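MOSUB1, transcription cofactor (Magnaporthe oryzae, PDB 4AGH) binds single-stranded DNA and probably acts as a transcriptional coactivator in the nucleus. Local coordinates at residues 47-52 and 57-62. Sequence-based numbering, arbitrary orientation.
Sequences PFWEIS and VGISQF
Trp49 and Val57 form the hydrogen-bonded pair of an antiparallel beta hairpin, strands 47-50 and 55-62, in the curved sheet of this PC4-like fold. Both backbone bonds of the pair are short: Trp49 N to Val57 O and Val57 N to Trp49 O each measure 2.8 Å. Two residues further along each strand, Ile59 N donates to Pro47 O at 3.1 Å, and the three N-H groups point fairly straight at their acceptors, with angles of 157° to 163°. Between these pairs lies the non-hydrogen-bonded pair Phe48 and Gly58, whose CA atoms come within 3.9 Å. Val57 O also receives a CA-H...O contact from Phe48 CA (3.3 Å).

On the face carrying Trp49, Val57 and Ile59, the indole runs back along its own strand in the direction of Pro47, CG lying beside the backbone N (chi1 -66°), which brings its benzo end beside the Ile59 side chain. The benzo ring offers an edge to the neighbouring strand: Val57 O lies in the ring plane, 3.3 Å from Trp49 CE3, while Ile59 CD1 also approaches this edge. Past the end of strand 47-50, Ile51 CG2 packs on Val57 CG2 at 3.9 Å. This apolar face meets the other chain of the dimer: Ala103 of the second subunit packs on Trp49, and Phe97 of the same subunit on Val57.

On the other face, the Phe48 ring turns away from Gly58 and receives a cation-pi contact from Arg56. At the start of strand 47-50, displaced to the Trp49 side, the Pro47 ring lies beside the backbone of the neighbouring strand, its CD 3.5 Å from Ile59 O.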
loop_
_atom_site.group_PDB
_atom_site.type_symbol
_atom_site.label_atom_id
_atom_site.label_comp_id
_atom_site.label_asym_id
_atom_site.label_seq_id
_atom_site.Cartn_x
_atom_site.Cartn_y
_atom_site.Cartn_z
ATOM N N PRO A 47 -4.836 15.499 1.846
ATOM C CA PRO A 47 -5.648 14.626 2.700
ATOM C C PRO A 47 -4.906 13.338 3.060
ATOM O O PRO A 47 -4.171 12.793 2.232
ATOM C CB PRO A 47 -6.868 14.311 1.821
ATOM C CG PRO A 47 -6.349 14.381 0.434
ATOM C CD PRO A 47 -5.291 15.482 0.443
ATOM N N PHE A 48 -5.098 12.865 4.287
ATOM C CA PHE A 48 -4.504 11.591 4.695
ATOM C C PHE A 48 -5.328 10.859 5.742
ATOM O O PHE A 48 -6.167 11.452 6.426
ATOM C CB PHE A 48 -3.067 11.787 5.194
ATOM C CG PHE A 48 -2.969 12.365 6.584
ATOM C CD1 PHE A 48 -3.033 13.734 6.787
ATOM C CD2 PHE A 48 -2.786 11.536 7.683
ATOM C CE1 PHE A 48 -2.924 14.265 8.066
ATOM C CE2 PHE A 48 -2.676 12.062 8.967
ATOM C CZ PHE A 48 -2.746 13.428 9.160
ATOM N N TRP A 49 -5.066 9.556 5.847
ATOM C CA TRP A 49 -5.726 8.673 6.795
ATOM C C TRP A 49 -4.626 7.938 7.559
ATOM O O TRP A 49 -3.627 7.533 6.970
ATOM C CB TRP A 49 -6.604 7.657 6.055
ATOM C CG TRP A 49 -7.769 8.285 5.342
ATOM C CD1 TRP A 49 -9.054 8.369 5.792
ATOM C CD2 TRP A 49 -7.747 8.929 4.056
ATOM N NE1 TRP A 49 -9.837 9.025 4.867
ATOM C CE2 TRP A 49 -9.062 9.372 3.796
ATOM C CE3 TRP A 49 -6.749 9.162 3.104
ATOM C CZ2 TRP A 49 -9.398 10.046 2.614
ATOM C CZ3 TRP A 49 -7.087 9.830 1.937
ATOM C CH2 TRP A 49 -8.401 10.265 1.703
ATOM N N GLU A 50 -4.779 7.804 8.871
ATOM C CA GLU A 50 -3.786 7.067 9.642
ATOM C C GLU A 50 -4.092 5.572 9.626
ATOM O O GLU A 50 -5.239 5.167 9.834
ATOM C CB GLU A 50 -3.742 7.572 11.093
ATOM C CG GLU A 50 -3.428 9.049 11.204
ATOM C CD GLU A 50 -3.375 9.537 12.645
ATOM O OE1 GLU A 50 -3.344 8.698 13.572
ATOM O OE2 GLU A 50 -3.368 10.766 12.850
ATOM N N ILE A 51 -3.067 4.758 9.396
ATOM C CA ILE A 51 -3.232 3.311 9.463
ATOM C C ILE A 51 -2.452 2.697 10.622
ATOM O O ILE A 51 -2.517 1.488 10.853
ATOM C CB ILE A 51 -2.899 2.626 8.108
ATOM C CG1 ILE A 51 -1.434 2.830 7.729
ATOM C CG2 ILE A 51 -3.851 3.136 7.021
ATOM C CD1 ILE A 51 -0.991 1.962 6.514
ATOM N N SER A 52 -1.733 3.549 11.352
ATOM C CA SER A 52 -1.147 3.196 12.644
ATOM C C SER A 52 -0.645 4.491 13.263
ATOM O O SER A 52 -0.907 5.563 12.734
ATOM C CB SER A 52 0.001 2.197 12.483
ATOM O OG SER A 52 1.124 2.813 11.886
ATOM N N VAL A 57 -1.828 6.778 4.907
ATOM C CA VAL A 57 -2.096 6.723 3.474
ATOM C C VAL A 57 -2.671 8.089 3.093
ATOM O O VAL A 57 -3.602 8.570 3.725
ATOM C CB VAL A 57 -3.064 5.598 3.092
ATOM C CG1 VAL A 57 -3.274 5.590 1.581
ATOM C CG2 VAL A 57 -2.502 4.263 3.541
ATOM N N GLY A 58 -2.092 8.723 2.088
ATOM C CA GLY A 58 -2.541 10.051 1.714
ATOM C C GLY A 58 -2.580 10.169 0.214
ATOM O O GLY A 58 -2.124 9.274 -0.486
ATOM N N ILE A 59 -3.142 11.265 -0.281
ATOM C CA ILE A 59 -3.164 11.512 -1.714
ATOM C C ILE A 59 -2.492 12.841 -1.997
ATOM O O ILE A 59 -2.878 13.870 -1.427
ATOM C CB ILE A 59 -4.606 11.558 -2.249
ATOM C CG1 ILE A 59 -5.297 10.212 -2.005
ATOM C CG2 ILE A 59 -4.612 11.878 -3.732
ATOM C CD1 ILE A 59 -6.799 10.278 -2.170
ATOM N N SER A 60 -1.491 12.810 -2.876
ATOM C CA SER A 60 -0.774 14.013 -3.285
ATOM C C SER A 60 -0.965 14.222 -4.775
ATOM O O SER A 60 -1.368 13.308 -5.496
ATOM C CB SER A 60 0.723 13.879 -2.970
ATOM O OG SER A 60 1.344 12.899 -3.801
ATOM N N GLN A 61 -0.689 15.432 -5.250
ATOM C CA GLN A 61 -0.838 15.695 -6.655
ATOM C C GLN A 61 0.418 16.371 -7.164
ATOM O O GLN A 61 0.911 17.334 -6.566
ATOM C CB GLN A 61 -2.067 16.577 -6.886
ATOM C CG GLN A 61 -2.503 16.688 -8.324
ATOM C CD GLN A 61 -3.801 17.456 -8.462
ATOM O OE1 GLN A 61 -3.799 18.680 -8.571
ATOM N NE2 GLN A 61 -4.921 16.737 -8.444
ATOM N N PHE A 62 0.938 15.853 -8.269
ATOM C CA PHE A 62 2.148 16.407 -8.876
ATOM C C PHE A 62 1.967 16.474 -10.377
ATOM O O PHE A 62 1.708 15.453 -11.014
ATOM C CB PHE A 62 3.359 15.542 -8.514
ATOM C CG PHE A 62 4.671 16.085 -9.018
ATOM C CD1 PHE A 62 5.354 17.055 -8.304
ATOM C CD2 PHE A 62 5.220 15.622 -10.203
ATOM C CE1 PHE A 62 6.562 17.556 -8.764
ATOM C CE2 PHE A 62 6.429 16.118 -10.668
ATOM C CZ PHE A 62 7.100 17.087 -9.947
#